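Local coordinates for tyrosine phosphatase (Orf virus, PDB 5NCR), which is a protein phosphatase of the dual-specificity family that works as a homodimer, shows triple substrate specificity and probably dephosphorylates phosphoserine as well as phosphotyrosine in proteins, at residues R44-G49 with V53-L58; S119-M124 with Y169-M174; Y152-R155 with A160-E163. The protein carries 2 engineered substitutions. One frame throughout, in Å; residues are numbered along the deposited sequence.

In the fold
All three contacts are largely buried, yet they serve different parts of one phosphatase fold. The centre of contact 1 lies about 18 Å from the centre of the chain; hydrocarbon alone packs the last turn of helix 40-47 on F55 and on L58 of strand 57-60. The centre of contact 2, about 7 Å away, lies closest to the chain centre, and helix 118-134 packs there against helix 165-177. Contact 3 combines an apolar ring contact with a salt bridge where helix 140-158 gives way to a loop. Contacts 2 and 3 touch, and contact 3 is nested along the chain within contact 2; contact 1 stands apart, about 24 Å from each, centre to centre.

Contact 1. Residues R44-G49 with V53-L58; sequences RAVLRG and VDFKCL
V46 places CG1 anti to its backbone N (chi1 177°), while F55 turns CG anti to its own carbonyl carbon (chi1 -78°), and these two rotations bring the valine fork against the phenylalanine ring and its CB. The side chains meet at about a right angle. CG2 of V46 comes to 3.5 Å from F55 CD2 and to 3.8 Å from F55 CE2, an oblique approach to the ring shared between two neighbouring ring carbons. The other branch reaches the root of the side chain: V46 CG1 rests 3.9 Å from F55 CB, so both methyls of the fork are used on the same residue. The ring is further confined by its own segment, since V53 CG1 lies 3.6 Å above its plane and over its centre. Beyond the two segments, Y36 meets the same ring edge-to-face.

The contact illustrates the return leg of a beta-alpha-beta crossover: strand 35-38, helix 40-47 and strand 57-60, with strand 108-111 lying between the two parallel strands. G49 is the first residue to leave helical angles, and its positive phi and bonds back into the last turn make a Schellman motif; one of these runs from G49 N to V46 O. On the way to the strand D54 centres an inverse gamma turn, closed by a weak bond from F55 N to V53 O.

Where the strand begins, L58 continues the apolar seam. Its CD1 meets L47 CD2 at 3.8 Å, and its CD2 lies 4.2 Å from V46 CG1, so the two leucine methyls are divided between successive helix residues. L109 of strand 108-111 touches V46, F55 and L58, while P69 touches L47 and I72 packs on L58.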
loop_
_atom_site.group_PDB
_atom_site.type_symbol
_atom_site.label_atom_id
_atom_site.label_comp_id
_atom_site.label_asym_id
_atom_site.label_seq_id
_atom_site.Cartn_x
_atom_site.Cartn_y
_atom_site.Cartn_z
ATOM N N ARG B 44 5.118 33.615 -8.852
ATOM C CA ARG B 44 5.861 34.831 -9.217
ATOM C C ARG B 44 5.767 35.120 -10.711
ATOM O O ARG B 44 5.629 36.281 -11.095
ATOM C CB ARG B 44 7.328 34.720 -8.791
ATOM C CG ARG B 44 7.590 35.282 -7.394
ATOM C CD ARG B 44 9.074 35.474 -7.113
ATOM N NE ARG B 44 9.818 34.212 -7.155
ATOM C CZ ARG B 44 10.013 33.415 -6.108
ATOM N NH1 ARG B 44 9.533 33.745 -4.913
ATOM N NH2 ARG B 44 10.697 32.288 -6.244
ATOM N N ALA B 45 5.839 34.060 -11.543
ATOM C CA ALA B 45 5.751 34.152 -13.002
ATOM C C ALA B 45 4.363 34.644 -13.429
ATOM O O ALA B 45 4.275 35.505 -14.300
ATOM C CB ALA B 45 6.076 32.805 -13.644
ATOM N N VAL B 46 3.292 34.137 -12.791
ATOM C CA VAL B 46 1.896 34.555 -13.033
ATOM C C VAL B 46 1.761 36.065 -12.737
ATOM O O VAL B 46 1.306 36.822 -13.595
ATOM C CB VAL B 46 0.853 33.715 -12.213
ATOM C CG1 VAL B 46 -0.577 34.226 -12.420
ATOM C CG2 VAL B 46 0.937 32.227 -12.550
ATOM N N LEU B 47 2.208 36.487 -11.538
ATOM C CA LEU B 47 2.149 37.871 -11.062
ATOM C C LEU B 47 2.973 38.873 -11.899
ATOM O O LEU B 47 2.582 40.039 -11.975
ATOM C CB LEU B 47 2.522 37.962 -9.576
ATOM C CG LEU B 47 1.619 37.177 -8.617
ATOM C CD1 LEU B 47 2.345 36.870 -7.343
ATOM C CD2 LEU B 47 0.292 37.906 -8.362
ATOM N N ARG B 48 4.078 38.421 -12.543
ATOM C CA ARG B 48 4.915 39.271 -13.416
ATOM C C ARG B 48 4.275 39.406 -14.810
ATOM O O ARG B 48 4.772 40.172 -15.639
ATOM C CB ARG B 48 6.315 38.654 -13.618
ATOM C CG ARG B 48 7.275 38.712 -12.440
ATOM C CD ARG B 48 8.684 38.241 -12.807
ATOM N NE ARG B 48 8.725 37.087 -13.718
ATOM C CZ ARG B 48 8.952 35.831 -13.339
ATOM N NH1 ARG B 48 9.146 35.540 -12.059
ATOM N NH2 ARG B 48 8.982 34.855 -14.239
ATOM N N GLY B 49 3.235 38.610 -15.072
ATOM C CA GLY B 49 2.581 38.546 -16.372
ATOM C C GLY B 49 3.412 37.734 -17.351
ATOM O O GLY B 49 3.293 37.918 -18.562
ATOM N N VAL B 53 -0.350 30.674 -19.167
ATOM C CA VAL B 53 -1.733 30.309 -18.856
ATOM C C VAL B 53 -2.474 31.571 -18.349
ATOM O O VAL B 53 -1.941 32.312 -17.513
ATOM C CB VAL B 53 -1.830 29.108 -17.858
ATOM C CG1 VAL B 53 -3.270 28.902 -17.358
ATOM C CG2 VAL B 53 -1.266 27.824 -18.461
ATOM N N ASP B 54 -3.679 31.823 -18.875
ATOM C CA ASP B 54 -4.483 32.962 -18.461
ATOM C C ASP B 54 -5.136 32.631 -17.122
ATOM O O ASP B 54 -6.344 32.369 -17.090
ATOM C CB ASP B 54 -5.562 33.287 -19.517
ATOM C CG ASP B 54 -6.479 34.464 -19.166
ATOM O OD1 ASP B 54 -6.080 35.301 -18.323
ATOM O OD2 ASP B 54 -7.587 34.556 -19.753
ATOM N N PHE B 55 -4.355 32.654 -16.026
ATOM C CA PHE B 55 -4.854 32.351 -14.694
ATOM C C PHE B 55 -5.858 33.380 -14.231
ATOM O O PHE B 55 -5.633 34.586 -14.397
ATOM C CB PHE B 55 -3.704 32.223 -13.688
ATOM C CG PHE B 55 -2.997 30.905 -13.786
ATOM C CD1 PHE B 55 -3.621 29.732 -13.367
ATOM C CD2 PHE B 55 -1.713 30.822 -14.330
ATOM C CE1 PHE B 55 -2.976 28.501 -13.473
ATOM C CE2 PHE B 55 -1.057 29.592 -14.411
ATOM C CZ PHE B 55 -1.702 28.437 -13.994
ATOM N N LYS B 56 -6.996 32.902 -13.711
ATOM C CA LYS B 56 -8.026 33.810 -13.206
ATOM C C LYS B 56 -7.986 33.849 -11.691
ATOM O O LYS B 56 -8.413 34.833 -11.087
ATOM C CB LYS B 56 -9.412 33.374 -13.702
ATOM N N CYS B 57 -7.475 32.766 -11.086
ATOM C CA CYS B 57 -7.403 32.602 -9.633
ATOM C C CYS B 57 -6.072 32.033 -9.156
ATOM O O CYS B 57 -5.460 31.203 -9.834
ATOM C CB CYS B 57 -8.569 31.759 -9.126
ATOM S SG CYS B 57 -10.188 32.260 -9.757
ATOM N N LEU B 58 -5.645 32.476 -7.979
ATOM C CA LEU B 58 -4.443 32.026 -7.283
ATOM C C LEU B 58 -4.856 31.599 -5.882
ATOM O O LEU B 58 -5.561 32.337 -5.189
ATOM C CB LEU B 58 -3.383 33.124 -7.187
ATOM C CG LEU B 58 -2.601 33.479 -8.437
ATOM C CD1 LEU B 58 -1.965 34.844 -8.282
ATOM C CD2 LEU B 58 -1.538 32.442 -8.723
#

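Contact 2. Residues S119-M124 with Y169-M174; sequences SGAAAM and YQLIKM
L171 of helix 165-177 reaches across to A121 and M124, at the level where the helices have their nearest alpha carbons, A121 CA and L171 CA, 7.3 Å apart. From CB, pointing toward the other helix, the chain passes to CG, set anti to the carbonyl carbon (chi1 -69°). CG lies 4.2 Å from A121 O, at the margin of the contact, and the two methyls beyond it complete the approach. CD2 meets A121 O at 3.6 Å. CD1 does more: it sits 3.5 Å from the same A121 O, 3.7 Å from A121 CA, and 3.8 Å from both A121 CB and M124 CB. One methyl thus touches two residues three apart, about a turn, on the same helix face, and the small side chain of A121 lets it come down to the backbone.

M124 takes part with the root of its side chain. Its CB is directed toward helix 165-177, but the bend at chi2 (65°) leads the thioether away, toward F161.

Between these segments the contact is entirely van der Waals. F147 of helix 140-158 touches both M124 and L171, while M91 of helix 90-103 packs on L171. L162, from the loop between helices 140-158 and 165-177, touches both residues too, placing the leucine within the helical core of the domain.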
loop_
_atom_site.group_PDB
_atom_site.type_symbol
_atom_site.label_atom_id
_atom_site.label_comp_id
_atom_site.label_asym_id
_atom_site.label_seq_id
_atom_site.Cartn_x
_atom_site.Cartn_y
_atom_site.Cartn_z
ATOM N N SER B 119 0.336 23.158 -0.728
ATOM C CA SER B 119 -0.356 23.112 -2.010
ATOM C C SER B 119 -0.568 21.672 -2.461
ATOM O O SER B 119 -1.604 21.378 -3.062
ATOM C CB SER B 119 0.397 23.916 -3.065
ATOM O OG SER B 119 1.721 23.426 -3.190
ATOM N N GLY B 120 0.412 20.802 -2.198
ATOM C CA GLY B 120 0.307 19.381 -2.498
ATOM C C GLY B 120 -0.886 18.773 -1.755
ATOM O O GLY B 120 -1.662 18.026 -2.347
ATOM N N ALA B 121 -1.097 19.160 -0.467
ATOM C CA ALA B 121 -2.241 18.667 0.318
ATOM C C ALA B 121 -3.576 19.102 -0.283
ATOM O O ALA B 121 -4.485 18.288 -0.420
ATOM C CB ALA B 121 -2.128 19.111 1.772
ATOM N N ALA B 122 -3.640 20.335 -0.758
ATOM C CA ALA B 122 -4.823 20.877 -1.440
ATOM C C ALA B 122 -5.066 20.094 -2.737
ATOM O O ALA B 122 -6.197 19.672 -2.999
ATOM C CB ALA B 122 -4.594 22.344 -1.760
ATOM N N ALA B 123 -3.980 19.861 -3.507
ATOM C CA ALA B 123 -3.988 19.112 -4.758
ATOM C C ALA B 123 -4.514 17.661 -4.533
ATOM O O ALA B 123 -5.394 17.213 -5.251
ATOM C CB ALA B 123 -2.583 19.075 -5.329
ATOM N N MET B 124 -3.990 16.962 -3.525
ATOM C CA MET B 124 -4.399 15.600 -3.166
ATOM C C MET B 124 -5.857 15.579 -2.767
ATOM O O MET B 124 -6.617 14.744 -3.271
ATOM C CB MET B 124 -3.527 15.059 -2.018
ATOM C CG MET B 124 -3.646 13.548 -1.841
ATOM S SD MET B 124 -3.014 12.617 -3.286
ATOM C CE MET B 124 -3.884 11.048 -3.029
ATOM N N TYR B 169 -1.733 12.214 6.549
ATOM C CA TYR B 169 -2.579 11.438 7.445
ATOM C C TYR B 169 -3.967 12.092 7.520
ATOM O O TYR B 169 -4.971 11.391 7.403
ATOM C CB TYR B 169 -1.955 11.329 8.856
ATOM C CG TYR B 169 -2.822 10.579 9.849
ATOM C CD1 TYR B 169 -2.871 9.187 9.852
ATOM C CD2 TYR B 169 -3.583 11.263 10.792
ATOM C CE1 TYR B 169 -3.648 8.489 10.780
ATOM C CE2 TYR B 169 -4.367 10.577 11.723
ATOM C CZ TYR B 169 -4.402 9.190 11.709
ATOM O OH TYR B 169 -5.164 8.506 12.630
ATOM N N GLN B 170 -4.026 13.438 7.680
ATOM C CA GLN B 170 -5.303 14.164 7.736
ATOM C C GLN B 170 -6.132 13.948 6.449
ATOM O O GLN B 170 -7.346 13.811 6.527
ATOM C CB GLN B 170 -5.093 15.654 7.979
ATOM C CG GLN B 170 -4.616 15.966 9.390
ATOM C CD GLN B 170 -4.464 17.459 9.556
ATOM O OE1 GLN B 170 -5.432 18.197 9.708
ATOM N NE2 GLN B 170 -3.262 17.944 9.534
ATOM N N LEU B 171 -5.468 13.890 5.294
ATOM C CA LEU B 171 -6.104 13.627 3.995
ATOM C C LEU B 171 -6.597 12.183 3.909
ATOM O O LEU B 171 -7.703 11.938 3.441
ATOM C CB LEU B 171 -5.141 13.948 2.842
ATOM C CG LEU B 171 -4.816 15.434 2.633
ATOM C CD1 LEU B 171 -3.634 15.598 1.733
ATOM C CD2 LEU B 171 -5.980 16.180 2.029
ATOM N N ILE B 172 -5.797 11.231 4.400
ATOM C CA ILE B 172 -6.200 9.813 4.459
ATOM C C ILE B 172 -7.465 9.720 5.305
ATOM O O ILE B 172 -8.431 9.138 4.848
ATOM C CB ILE B 172 -5.059 8.884 4.936
ATOM C CG1 ILE B 172 -3.925 8.835 3.879
ATOM C CG2 ILE B 172 -5.569 7.450 5.286
ATOM C CD1 ILE B 172 -2.565 8.398 4.394
ATOM N N LYS B 173 -7.472 10.323 6.503
ATOM C CA LYS B 173 -8.634 10.299 7.420
ATOM C C LYS B 173 -9.899 10.830 6.754
ATOM O O LYS B 173 -10.951 10.195 6.800
ATOM C CB LYS B 173 -8.374 11.119 8.695
ATOM C CG LYS B 173 -7.421 10.503 9.707
ATOM C CD LYS B 173 -7.938 9.275 10.434
ATOM C CE LYS B 173 -8.799 9.548 11.653
ATOM N NZ LYS B 173 -9.148 8.273 12.333
ATOM N N MET B 174 -9.774 11.976 6.106
ATOM C CA MET B 174 -10.873 12.646 5.437
ATOM C C MET B 174 -11.406 11.926 4.179
ATOM O O MET B 174 -12.616 11.833 4.024
ATOM C CB MET B 174 -10.426 14.086 5.124
ATOM C CG MET B 174 -11.416 14.924 4.374
ATOM S SD MET B 174 -11.002 16.676 4.610
ATOM C CE MET B 174 -11.862 16.954 6.202
#

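Contact 3. Residues Y152-R155 with A160-E163; sequences YEIR and AFLE
The turn leading from helix 140-158 into helix 165-177 is held by a side-on, bidentate salt bridge between R155 and E163, with F161 packed against I154 of the same helix. L162 of this loop bonds through its backbone to V116, and E163 touches N117, both in the phosphate-binding loop characteristic of the family, so the contact adjoins that site.

A chi1 of -156° starts the R155 chain off, and from CG to NE it stays extended, carrying the guanidinium past F161 to E163; on the way F161 CB lies 3.9 Å from R155 CA. R155 NE gives a bent bond of 2.8 Å to the syn lone pair of E163 OE2 (140°), which is tilted out of the guanidinium plane. R155 NH2 reaches E163 OE1 at 3.1 Å in a straighter bond; OE1 lies close to the guanidinium plane but is itself met from out of the carboxylate plane.

F161 is sandwiched. I154 CG2 makes a CH-pi contact 3.5 Å from the ring centroid, over the face, and L162 CB covers the opposite face. Y152, on another side of the helix, makes a cation-pi contact with R14 of the second subunit.

The carboxylate also holds its own loop: E163 OE2, besides serving the arginine, accepts F161 N on its anti lone pair at 2.7 Å, nearly straight at 165°.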
loop_
_atom_site.group_PDB
_atom_site.type_symbol
_atom_site.label_atom_id
_atom_site.label_comp_id
_atom_site.label_asym_id
_atom_site.label_seq_id
_atom_site.Cartn_x
_atom_site.Cartn_y
_atom_site.Cartn_z
ATOM N N TYR B 152 1.330 8.311 -5.700
ATOM C CA TYR B 152 2.551 7.914 -6.420
ATOM C C TYR B 152 2.563 8.426 -7.853
ATOM O O TYR B 152 3.622 8.755 -8.362
ATOM C CB TYR B 152 2.810 6.416 -6.318
ATOM C CG TYR B 152 3.476 6.094 -4.996
ATOM C CD1 TYR B 152 4.764 6.543 -4.713
ATOM C CD2 TYR B 152 2.794 5.405 -3.999
ATOM C CE1 TYR B 152 5.359 6.314 -3.475
ATOM C CE2 TYR B 152 3.385 5.157 -2.761
ATOM C CZ TYR B 152 4.678 5.608 -2.506
ATOM O OH TYR B 152 5.286 5.433 -1.288
ATOM N N GLU B 153 1.374 8.594 -8.457
ATOM C CA GLU B 153 1.256 9.130 -9.814
ATOM C C GLU B 153 1.718 10.598 -9.844
ATOM O O GLU B 153 2.550 10.960 -10.688
ATOM C CB GLU B 153 -0.191 8.976 -10.295
ATOM C CG GLU B 153 -0.457 9.286 -11.761
ATOM C CD GLU B 153 -1.767 8.686 -12.259
ATOM O OE1 GLU B 153 -2.527 9.416 -12.938
ATOM O OE2 GLU B 153 -2.044 7.498 -11.958
ATOM N N ILE B 154 1.236 11.430 -8.894
ATOM C CA ILE B 154 1.590 12.851 -8.806
ATOM C C ILE B 154 3.040 12.994 -8.359
ATOM O O ILE B 154 3.766 13.808 -8.936
ATOM C CB ILE B 154 0.577 13.683 -7.935
ATOM C CG1 ILE B 154 -0.840 13.591 -8.543
ATOM C CG2 ILE B 154 1.051 15.173 -7.818
ATOM C CD1 ILE B 154 -1.998 14.018 -7.613
ATOM N N ARG B 155 3.470 12.187 -7.366
ATOM C CA ARG B 155 4.854 12.221 -6.887
ATOM C C ARG B 155 5.840 11.840 -8.005
ATOM O O ARG B 155 6.940 12.380 -8.044
ATOM C CB ARG B 155 5.077 11.317 -5.673
ATOM C CG ARG B 155 6.249 11.740 -4.815
ATOM C CD ARG B 155 6.378 10.837 -3.616
ATOM N NE ARG B 155 7.439 11.281 -2.708
ATOM C CZ ARG B 155 8.714 10.901 -2.783
ATOM N NH1 ARG B 155 9.108 10.054 -3.728
ATOM N NH2 ARG B 155 9.600 11.347 -1.896
ATOM N N ALA B 160 8.819 15.529 -5.481
ATOM C CA ALA B 160 8.458 15.735 -4.088
ATOM C C ALA B 160 7.020 16.159 -4.087
ATOM O O ALA B 160 6.643 17.083 -4.826
ATOM C CB ALA B 160 9.312 16.813 -3.468
ATOM N N PHE B 161 6.206 15.476 -3.277
ATOM C CA PHE B 161 4.780 15.752 -3.209
ATOM C C PHE B 161 4.219 15.244 -1.910
ATOM O O PHE B 161 4.308 14.049 -1.643
ATOM C CB PHE B 161 4.050 15.100 -4.420
ATOM C CG PHE B 161 2.535 15.143 -4.339
ATOM C CD1 PHE B 161 1.844 16.327 -4.556
ATOM C CD2 PHE B 161 1.804 13.984 -4.076
ATOM C CE1 PHE B 161 0.442 16.365 -4.476
ATOM C CE2 PHE B 161 0.405 14.015 -4.023
ATOM C CZ PHE B 161 -0.268 15.207 -4.200
ATOM N N LEU B 162 3.634 16.133 -1.106
ATOM C CA LEU B 162 2.955 15.755 0.129
ATOM C C LEU B 162 3.795 14.840 1.038
ATOM O O LEU B 162 3.382 13.745 1.426
ATOM C CB LEU B 162 1.609 15.134 -0.275
ATOM C CG LEU B 162 0.528 14.902 0.777
ATOM C CD1 LEU B 162 0.278 16.128 1.653
ATOM C CD2 LEU B 162 -0.721 14.431 0.094
ATOM N N GLU B 163 5.007 15.291 1.326
ATOM C CA GLU B 163 5.985 14.599 2.150
ATOM C C GLU B 163 5.576 14.707 3.612
ATOM O O GLU B 163 5.818 13.791 4.398
ATOM C CB GLU B 163 7.402 15.189 1.907
ATOM C CG GLU B 163 7.812 15.246 0.430
ATOM C CD GLU B 163 7.852 13.910 -0.280
ATOM O OE1 GLU B 163 8.280 12.931 0.363
ATOM O OE2 GLU B 163 7.428 13.827 -1.455
#